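Local coordinates for uncharacterized protein from DUF364 family (Desulfitobacterium hafniense, PDB 3L5O) that is of unknown function but combines enolase-like and Rossmann-like folds and may take part in heavy-metal chelation, at residues W21-A26 / K200-L205; C194-D199 / I215-P220; F35-L40 / N73-P78. One frame throughout, in Å; residues are numbered along the deposited sequence.

Interaction 1. Residues W21-A26 / K200-L205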
loop_
_atom_site.group_PDB
_atom_site.type_symbol
_atom_site.label_atom_id
_atom_site.label_comp_id
_atom_site.label_asym_id
_atom_site.label_seq_id
_atom_site.Cartn_x
_atom_site.Cartn_y
_atom_site.Cartn_z
ATOM N N TRP A 21 16.936 -2.865 -0.132
ATOM C CA TRP A 21 16.332 -1.680 -0.756
ATOM C C TRP A 21 15.846 -1.956 -2.188
ATOM O O TRP A 21 15.210 -1.095 -2.782
ATOM C CB TRP A 21 17.274 -0.466 -0.763
ATOM C CG TRP A 21 17.605 0.126 0.578
ATOM C CD1 TRP A 21 18.834 0.177 1.163
ATOM C CD2 TRP A 21 16.707 0.790 1.490
ATOM N NE1 TRP A 21 18.750 0.807 2.380
ATOM C CE2 TRP A 21 17.457 1.199 2.595
ATOM C CE3 TRP A 21 15.330 1.072 1.480
ATOM C CZ2 TRP A 21 16.894 1.872 3.657
ATOM C CZ3 TRP A 21 14.782 1.735 2.545
ATOM C CH2 TRP A 21 15.551 2.099 3.628
ATOM N N GLU A 22 16.122 -3.149 -2.723
ATOM C CA GLU A 22 15.902 -3.415 -4.135
ATOM C C GLU A 22 14.488 -3.207 -4.563
ATOM O O GLU A 22 14.252 -2.676 -5.624
ATOM C CB GLU A 22 16.345 -4.834 -4.538
ATOM C CG GLU A 22 17.853 -4.936 -4.703
ATOM C CD GLU A 22 18.328 -6.191 -5.436
ATOM O OE1 GLU A 22 17.489 -7.083 -5.773
ATOM O OE2 GLU A 22 19.565 -6.278 -5.655
ATOM N N ILE A 23 13.536 -3.650 -3.749
ATOM C CA ILE A 23 12.130 -3.473 -4.084
ATOM C C ILE A 23 11.754 -1.997 -4.115
ATOM O O ILE A 23 10.939 -1.602 -4.927
ATOM C CB ILE A 23 11.203 -4.285 -3.126
ATOM C CG1 ILE A 23 9.775 -4.319 -3.682
ATOM C CG2 ILE A 23 11.199 -3.705 -1.733
ATOM C CD1 ILE A 23 8.827 -5.259 -2.923
ATOM N N TYR A 24 12.341 -1.196 -3.232
ATOM C CA TYR A 24 12.137 0.266 -3.216
ATOM C C TYR A 24 12.771 0.931 -4.426
ATOM O O TYR A 24 12.128 1.753 -5.072
ATOM C CB TYR A 24 12.704 0.917 -1.920
ATOM C CG TYR A 24 11.944 0.510 -0.678
ATOM C CD1 TYR A 24 12.284 -0.642 0.022
ATOM C CD2 TYR A 24 10.836 1.233 -0.251
ATOM C CE1 TYR A 24 11.554 -1.052 1.131
ATOM C CE2 TYR A 24 10.112 0.828 0.878
ATOM C CZ TYR A 24 10.473 -0.316 1.559
ATOM O OH TYR A 24 9.749 -0.750 2.662
ATOM N N ASP A 25 14.024 0.579 -4.714
ATOM C CA ASP A 25 14.755 1.074 -5.892
ATOM C C ASP A 25 14.015 0.706 -7.208
ATOM O O ASP A 25 13.912 1.502 -8.101
ATOM C CB ASP A 25 16.156 0.457 -5.928
ATOM C CG ASP A 25 17.062 0.899 -4.769
ATOM O OD1 ASP A 25 16.897 2.044 -4.252
ATOM O OD2 ASP A 25 18.014 0.148 -4.378
ATOM N N ALA A 26 13.487 -0.506 -7.300
ATOM C CA ALA A 26 12.674 -0.940 -8.458
ATOM C C ALA A 26 11.467 -0.012 -8.688
ATOM O O ALA A 26 11.189 0.372 -9.814
ATOM C CB ALA A 26 12.181 -2.384 -8.241
ATOM N N LYS A 200 9.125 -0.161 6.329
ATOM C CA LYS A 200 10.286 -0.969 5.910
ATOM C C LYS A 200 10.308 -2.377 6.502
ATOM O O LYS A 200 11.337 -3.040 6.520
ATOM C CB LYS A 200 11.613 -0.235 6.144
ATOM C CG LYS A 200 12.178 0.522 4.905
ATOM C CD LYS A 200 11.388 1.749 4.494
ATOM C CE LYS A 200 11.603 2.916 5.477
ATOM N NZ LYS A 200 10.642 4.022 5.113
ATOM N N THR A 201 9.150 -2.862 6.930
ATOM C CA THR A 201 9.011 -4.273 7.346
ATOM C C THR A 201 8.832 -5.184 6.147
ATOM O O THR A 201 9.047 -6.400 6.249
ATOM C CB THR A 201 7.823 -4.458 8.319
ATOM O OG1 THR A 201 6.624 -3.880 7.773
ATOM C CG2 THR A 201 8.105 -3.732 9.618
ATOM N N LEU A 202 8.444 -4.605 5.011
ATOM C CA LEU A 202 8.034 -5.402 3.861
ATOM C C LEU A 202 9.098 -6.405 3.389
ATOM O O LEU A 202 8.769 -7.546 3.181
ATOM C CB LEU A 202 7.566 -4.519 2.690
ATOM C CG LEU A 202 7.061 -5.255 1.441
ATOM C CD1 LEU A 202 5.840 -6.097 1.730
ATOM C CD2 LEU A 202 6.718 -4.250 0.335
ATOM N N PRO A 203 10.350 -6.003 3.171
ATOM C CA PRO A 203 11.311 -6.973 2.615
ATOM C C PRO A 203 11.440 -8.221 3.498
ATOM O O PRO A 203 11.432 -9.322 2.958
ATOM C CB PRO A 203 12.604 -6.175 2.509
ATOM C CG PRO A 203 12.165 -4.710 2.466
ATOM C CD PRO A 203 10.938 -4.642 3.324
ATOM N N ARG A 204 11.481 -8.086 4.822
ATOM C CA ARG A 204 11.628 -9.273 5.666
ATOM C C ARG A 204 10.344 -10.115 5.609
ATOM O O ARG A 204 10.388 -11.333 5.519
ATOM C CB ARG A 204 11.977 -8.909 7.112
ATOM C CG ARG A 204 12.112 -10.154 8.015
ATOM C CD ARG A 204 13.115 -11.160 7.465
ATOM N NE ARG A 204 13.248 -12.313 8.339
ATOM C CZ ARG A 204 13.958 -13.408 8.042
ATOM N NH1 ARG A 204 14.581 -13.503 6.890
ATOM N NH2 ARG A 204 13.995 -14.420 8.891
ATOM N N LEU A 205 9.196 -9.446 5.614
ATOM C CA LEU A 205 7.926 -10.136 5.511
ATOM C C LEU A 205 7.836 -10.962 4.247
ATOM O O LEU A 205 7.347 -12.085 4.277
ATOM C CB LEU A 205 6.757 -9.152 5.548
ATOM C CG LEU A 205 6.545 -8.434 6.878
ATOM C CD1 LEU A 205 5.415 -7.434 6.767
ATOM C CD2 LEU A 205 6.296 -9.380 8.054
#
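Tyr24 reaches from helix 22-29 to the bend that leads into helix 202-208 and rests its phenol against Lys200, whose CA lies 3.3 Å from Tyr24 OH. No hydrogen bond joins the two segments. The hydroxyl instead bonds to Val197 O, in the short helix just before Lys200, and the tyrosine is thereby fixed while carbon atoms crowd round it. Tyr24 CG is anti to its carbonyl carbon (chi1 -67°), which carries the ring toward Lys200 and Pro203. Pro203 CG meets its edge, near the ring plane, 3.9 Å from Tyr24 CE1. Lys200 CD approaches Tyr24 CZ at 3.7 Å. Deeper in the contact, Ile23 and Leu202 cross at about a right angle, Ile23 CD1 to Leu202 CD2 at 4.0 Å, and Ile23 also leans on Leu228.

The Trp21 side is looser and partly exposed. The CZ3-CH2 side of the Trp21 indole lies against Lys200, Trp21 CZ3 being 3.7 Å from Lys200 CG, and CZ3 also sits over the rim of one Tyr24 face. Bent at chi2 and chi3, the lysine chain turns its amine to the carbonyls of Val86, Ser88 and Val198, with a cation-pi contact to Trp89. The contact packs helix 22-29 against helix 202-208, which lies between strands 189-193 and 214-218, the connection of a right-handed beta-alpha-beta crossover expected in a Rossmann-like fold.

Interaction 2. Residues C194-D199 / I215-P220. With IMD (imidazole), chain D.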
loop_
_atom_site.group_PDB
_atom_site.type_symbol
_atom_site.label_atom_id
_atom_site.label_comp_id
_atom_site.label_asym_id
_atom_site.label_seq_id
_atom_site.Cartn_x
_atom_site.Cartn_y
_atom_site.Cartn_z
ATOM N N CYS A 194 -0.107 -2.377 2.912
ATOM C CA CYS A 194 0.823 -1.530 2.156
ATOM C C CYS A 194 1.557 -0.585 3.133
ATOM O O CYS A 194 2.581 -0.015 2.773
ATOM C CB CYS A 194 0.056 -0.745 1.092
ATOM S SG CYS A 194 -1.211 0.356 1.787
ATOM N N ALA A 195 1.058 -0.454 4.378
ATOM C CA ALA A 195 1.800 0.265 5.440
ATOM C C ALA A 195 3.193 -0.316 5.653
ATOM O O ALA A 195 4.057 0.365 6.184
ATOM C CB ALA A 195 1.037 0.265 6.770
ATOM N N SER A 196 3.398 -1.581 5.277
ATOM C CA SER A 196 4.691 -2.222 5.405
ATOM C C SER A 196 5.760 -1.620 4.490
ATOM O O SER A 196 6.940 -1.736 4.769
ATOM C CB SER A 196 4.586 -3.714 5.140
ATOM O OG SER A 196 4.118 -3.945 3.821
ATOM N N VAL A 197 5.352 -0.991 3.401
ATOM C CA VAL A 197 6.276 -0.254 2.545
ATOM C C VAL A 197 6.832 0.905 3.326
ATOM O O VAL A 197 8.061 1.134 3.355
ATOM C CB VAL A 197 5.552 0.293 1.260
ATOM C CG1 VAL A 197 6.494 1.153 0.405
ATOM C CG2 VAL A 197 5.008 -0.846 0.474
ATOM N N VAL A 198 5.932 1.637 3.971
ATOM C CA VAL A 198 6.313 2.833 4.710
ATOM C C VAL A 198 7.225 2.519 5.895
ATOM O O VAL A 198 8.217 3.206 6.140
ATOM C CB VAL A 198 5.065 3.575 5.226
ATOM C CG1 VAL A 198 5.466 4.715 6.156
ATOM C CG2 VAL A 198 4.200 4.104 4.055
ATOM N N ASP A 199 6.922 1.477 6.655
ATOM C CA ASP A 199 7.768 1.238 7.819
ATOM C C ASP A 199 8.973 0.300 7.565
ATOM O O ASP A 199 9.778 0.071 8.461
ATOM C CB ASP A 199 6.931 0.866 9.057
ATOM C CG ASP A 199 6.147 -0.332 8.865
ATOM O OD1 ASP A 199 6.582 -1.149 8.014
ATOM O OD2 ASP A 199 5.097 -0.562 9.527
ATOM N N ILE A 215 1.261 -14.289 -2.095
ATOM C CA ILE A 215 1.427 -13.115 -1.234
ATOM C C ILE A 215 0.807 -11.902 -1.938
ATOM O O ILE A 215 1.121 -11.626 -3.110
ATOM C CB ILE A 215 2.921 -12.822 -0.937
ATOM C CG1 ILE A 215 3.658 -14.057 -0.430
ATOM C CG2 ILE A 215 3.033 -11.642 0.109
ATOM C CD1 ILE A 215 5.166 -13.949 -0.596
ATOM N N THR A 216 -0.064 -11.198 -1.219
ATOM C CA THR A 216 -0.808 -10.042 -1.715
ATOM C C THR A 216 -0.488 -8.836 -0.867
ATOM O O THR A 216 -0.480 -8.952 0.355
ATOM C CB THR A 216 -2.319 -10.327 -1.602
ATOM O OG1 THR A 216 -2.658 -11.501 -2.351
ATOM C CG2 THR A 216 -3.170 -9.226 -2.217
ATOM N N LEU A 217 -0.194 -7.702 -1.508
ATOM C CA LEU A 217 -0.066 -6.379 -0.856
ATOM C C LEU A 217 -1.371 -5.658 -1.011
ATOM O O LEU A 217 -1.919 -5.643 -2.102
ATOM C CB LEU A 217 1.055 -5.570 -1.485
ATOM C CG LEU A 217 1.591 -4.383 -0.688
ATOM C CD1 LEU A 217 2.392 -4.844 0.486
ATOM C CD2 LEU A 217 2.479 -3.537 -1.640
ATOM N N VAL A 218 -1.923 -5.138 0.091
ATOM C CA VAL A 218 -3.303 -4.658 0.116
ATOM C C VAL A 218 -3.410 -3.305 0.775
ATOM O O VAL A 218 -2.806 -3.053 1.821
ATOM C CB VAL A 218 -4.258 -5.602 0.973
ATOM C CG1 VAL A 218 -5.711 -5.116 0.920
ATOM C CG2 VAL A 218 -4.176 -7.013 0.529
ATOM N N GLY A 219 -4.256 -2.456 0.207
ATOM C CA GLY A 219 -4.623 -1.211 0.829
ATOM C C GLY A 219 -4.491 -0.072 -0.182
ATOM O O GLY A 219 -3.946 -0.247 -1.266
ATOM N N PRO A 220 -5.009 1.087 0.187
ATOM C CA PRO A 220 -5.018 2.263 -0.682
ATOM C C PRO A 220 -3.643 2.758 -1.148
ATOM O O PRO A 220 -3.550 3.350 -2.236
ATOM C CB PRO A 220 -5.684 3.317 0.206
ATOM C CG PRO A 220 -6.501 2.541 1.152
ATOM C CD PRO A 220 -5.699 1.346 1.470
HETATM N N1 IMD D . 1.957 -3.290 9.801
HETATM C C2 IMD D . 2.536 -2.574 8.804
HETATM N N3 IMD D . 3.848 -2.853 8.791
HETATM C C4 IMD D . 4.115 -3.734 9.770
HETATM C C5 IMD D . 2.916 -4.009 10.416
#
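Cys194 N gives the one hydrogen bond between the segments, to Val218 O at 3.0 Å. It is bent, with 143° at the hydrogen. It ties the turn after strand 189-193 to the end of the neighbouring parallel strand 214-218. The cysteine sulfur lies beside Val218 O and Gly219 C, with Cys194 SG 3.8 Å from Gly219 C. Gly219 has no side chain where the sulfur passes, and its phi is positive.

Leu217 packs against the weakly bonded helix 195-199. Leu217 CG is anti to the backbone N (chi1 -162°), which carries Leu217 CD1 to 4.0 Å from Cys194 CA and 3.9 Å from Ser196 OG, while Leu217 CD2 comes within 4.3 Å of Val197 CG2. The serine hydroxyl bonds to Thr193 O, so a buried polar group is satisfied even though a leucine methyl lies against it.

At the far end of the helix Asp199 meets a bound imidazole, probably from the crystallisation liquor. Asp199 OD1 accepts a weak bond from imidazole N3 at 3.3 Å and also a bond from Thr201 OG1. The other oxygen takes Trp168 NE1, and Asp199 OD2 is the atom closest to imidazole N3, at 2.7 Å. Two protein donors therefore steady the carboxylate, and the oxygens held by Trp168 and Thr201 remain acceptors beside which an imidazole nitrogen has settled, which at most hints at a ligand site.

Interaction 3. Residues F35-L40 / N73-P78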
loop_
_atom_site.group_PDB
_atom_site.type_symbol
_atom_site.label_atom_id
_atom_site.label_comp_id
_atom_site.label_asym_id
_atom_site.label_seq_id
_atom_site.Cartn_x
_atom_site.Cartn_y
_atom_site.Cartn_z
ATOM N N PHE A 35 7.459 13.571 -14.588
ATOM C CA PHE A 35 6.383 13.696 -13.606
ATOM C C PHE A 35 6.800 14.560 -12.430
ATOM O O PHE A 35 7.813 14.260 -11.774
ATOM C CB PHE A 35 5.953 12.323 -13.092
ATOM C CG PHE A 35 5.207 11.507 -14.104
ATOM C CD1 PHE A 35 5.880 10.926 -15.183
ATOM C CD2 PHE A 35 3.840 11.339 -14.008
ATOM C CE1 PHE A 35 5.201 10.194 -16.138
ATOM C CE2 PHE A 35 3.156 10.607 -14.962
ATOM C CZ PHE A 35 3.846 10.037 -16.034
ATOM N N LEU A 36 5.993 15.585 -12.126
ATOM C CA LEU A 36 6.255 16.481 -10.989
ATOM C C LEU A 36 5.253 16.329 -9.891
ATOM O O LEU A 36 4.156 15.811 -10.126
ATOM C CB LEU A 36 6.256 17.949 -11.452
ATOM C CG LEU A 36 7.058 18.278 -12.704
ATOM C CD1 LEU A 36 6.853 19.733 -13.091
ATOM C CD2 LEU A 36 8.541 18.001 -12.485
ATOM N N VAL A 37 5.660 16.711 -8.671
ATOM C CA VAL A 37 4.756 16.842 -7.522
ATOM C C VAL A 37 4.001 18.137 -7.765
ATOM O O VAL A 37 4.571 19.223 -7.613
ATOM C CB VAL A 37 5.547 16.952 -6.178
ATOM C CG1 VAL A 37 4.613 17.111 -4.983
ATOM C CG2 VAL A 37 6.455 15.735 -5.965
ATOM N N ASP A 38 2.756 18.043 -8.225
ATOM C CA ASP A 38 1.965 19.258 -8.527
ATOM C C ASP A 38 1.103 19.740 -7.350
ATOM O O ASP A 38 0.694 20.902 -7.296
ATOM C CB ASP A 38 1.115 19.045 -9.786
ATOM C CG ASP A 38 1.973 18.843 -11.006
ATOM O OD1 ASP A 38 2.921 19.648 -11.191
ATOM O OD2 ASP A 38 1.821 17.897 -11.798
ATOM N N GLU A 39 0.837 18.831 -6.431
ATOM C CA GLU A 39 -0.006 19.107 -5.270
ATOM C C GLU A 39 0.328 18.078 -4.211
ATOM O O GLU A 39 0.578 16.927 -4.534
ATOM C CB GLU A 39 -1.487 19.029 -5.670
ATOM C CG GLU A 39 -2.383 20.106 -5.066
ATOM C CD GLU A 39 -3.886 19.808 -5.217
ATOM O OE1 GLU A 39 -4.294 19.112 -6.186
ATOM O OE2 GLU A 39 -4.666 20.264 -4.343
ATOM N N LEU A 40 0.289 18.474 -2.943
ATOM C CA LEU A 40 0.675 17.606 -1.845
ATOM C C LEU A 40 -0.006 18.049 -0.553
ATOM O O LEU A 40 0.125 19.198 -0.148
ATOM C CB LEU A 40 2.197 17.615 -1.653
ATOM C CG LEU A 40 2.756 17.012 -0.356
ATOM C CD1 LEU A 40 2.354 15.573 -0.115
ATOM C CD2 LEU A 40 4.265 17.112 -0.391
ATOM N N ASN A 73 8.663 22.172 0.308
ATOM C CA ASN A 73 9.815 21.982 -0.590
ATOM C C ASN A 73 9.578 20.998 -1.720
ATOM O O ASN A 73 10.142 21.154 -2.793
ATOM C CB ASN A 73 11.029 21.460 0.181
ATOM C CG ASN A 73 11.875 22.561 0.794
ATOM O OD1 ASN A 73 12.065 23.634 0.209
ATOM N ND2 ASN A 73 12.429 22.272 1.975
ATOM N N LEU A 74 8.752 19.974 -1.489
ATOM C CA LEU A 74 8.609 18.929 -2.480
ATOM C C LEU A 74 7.809 19.401 -3.676
ATOM O O LEU A 74 7.984 18.888 -4.787
ATOM C CB LEU A 74 8.012 17.662 -1.852
ATOM C CG LEU A 74 8.886 17.029 -0.764
ATOM C CD1 LEU A 74 8.146 15.906 -0.062
ATOM C CD2 LEU A 74 10.231 16.539 -1.340
ATOM N N LEU A 75 6.959 20.407 -3.469
ATOM C CA LEU A 75 6.196 20.988 -4.575
ATOM C C LEU A 75 7.111 21.448 -5.669
ATOM O O LEU A 75 8.049 22.199 -5.419
ATOM C CB LEU A 75 5.362 22.189 -4.123
ATOM C CG LEU A 75 3.970 21.889 -3.617
ATOM C CD1 LEU A 75 3.292 23.226 -3.361
ATOM C CD2 LEU A 75 3.189 21.048 -4.646
ATOM N N GLY A 76 6.824 21.014 -6.889
ATOM C CA GLY A 76 7.645 21.364 -8.033
ATOM C C GLY A 76 8.716 20.355 -8.387
ATOM O O GLY A 76 9.160 20.304 -9.523
ATOM N N LEU A 77 9.144 19.536 -7.430
ATOM C CA LEU A 77 10.246 18.619 -7.687
ATOM C C LEU A 77 9.745 17.473 -8.518
ATOM O O LEU A 77 8.567 17.156 -8.500
ATOM C CB LEU A 77 10.837 18.074 -6.366
ATOM C CG LEU A 77 11.662 19.092 -5.552
ATOM C CD1 LEU A 77 12.255 18.428 -4.315
ATOM C CD2 LEU A 77 12.731 19.699 -6.374
ATOM N N PRO A 78 10.644 16.821 -9.234
ATOM C CA PRO A 78 10.304 15.541 -9.845
ATOM C C PRO A 78 9.734 14.576 -8.849
ATOM O O PRO A 78 10.220 14.387 -7.728
ATOM C CB PRO A 78 11.651 15.038 -10.384
ATOM C CG PRO A 78 12.382 16.276 -10.681
ATOM C CD PRO A 78 12.027 17.220 -9.552
#
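Val37 sits in the crook of the type II turn formed by Leu74 to Leu77, just before the classic beta bulge in which Asp38 and Glu39 both face Arg50. The backbones hold each other first. Val37 N donates to Leu77 O at 2.9 Å, close to straight (172°), and Gly76 N returns a bond to Val37 O at 3.0 Å. Beside this pair Leu36 and Pro78 make a single beta bridge, reinforced by a CA-H...O contact from Pro78 to Phe35 O.

From CB outward, the valine meets carbonyls before it meets carbon. Val37 CB is 3.4 Å from Leu74 O, the same oxygen that accepts the turn's own bond from Leu77 N. Val37 CG1, anti to the backbone N (chi1 179°), lies 4.2 Å from Leu75 CD2. The other branch, Val37 CG2, lies 3.6 Å from Leu77 O, and beyond the two segments the side chain packs on Ile49, Leu79 and Ala82. An alanine here would keep the two backbone bonds but would probably open a gap between the turn, strand 46-51 and helix 79-83, with Leu75 CD2 deprived of its methyl neighbour.

Leu75, whose side chain starts off away from residues 35-40, folds back across the bulge: Leu75 CD2 comes to 3.6 Å from Asp38 O. Further along, Leu40 and Leu74 meet at a slant, Leu40 CD2 standing 4.1 Å from both CB and CD1 of Leu74.

How the interactions relate
Interactions 1 and 2 form one continuous patch, with centres about 11 Å apart. Helix 195-199 is followed, after Lys200 and Thr201, by helix 202-208 of interaction 1, and Tyr24 OH reaches Val197 O at 2.6 Å, while Leu202 N lies 3.2 Å from Ser196 O. Helix 22-29 is thus joined to helix 195-199, whose Asp199 meets the imidazole, while an ethanediol lies near Gly219 of interaction 2. Interaction 3 is separate: its centre lies about 24 Å from that of interaction 1 and 23 Å from that of interaction 2, with nearest atoms about 13 Å and 12 Å away. In sequence it is nested within the loop that interaction 1 closes.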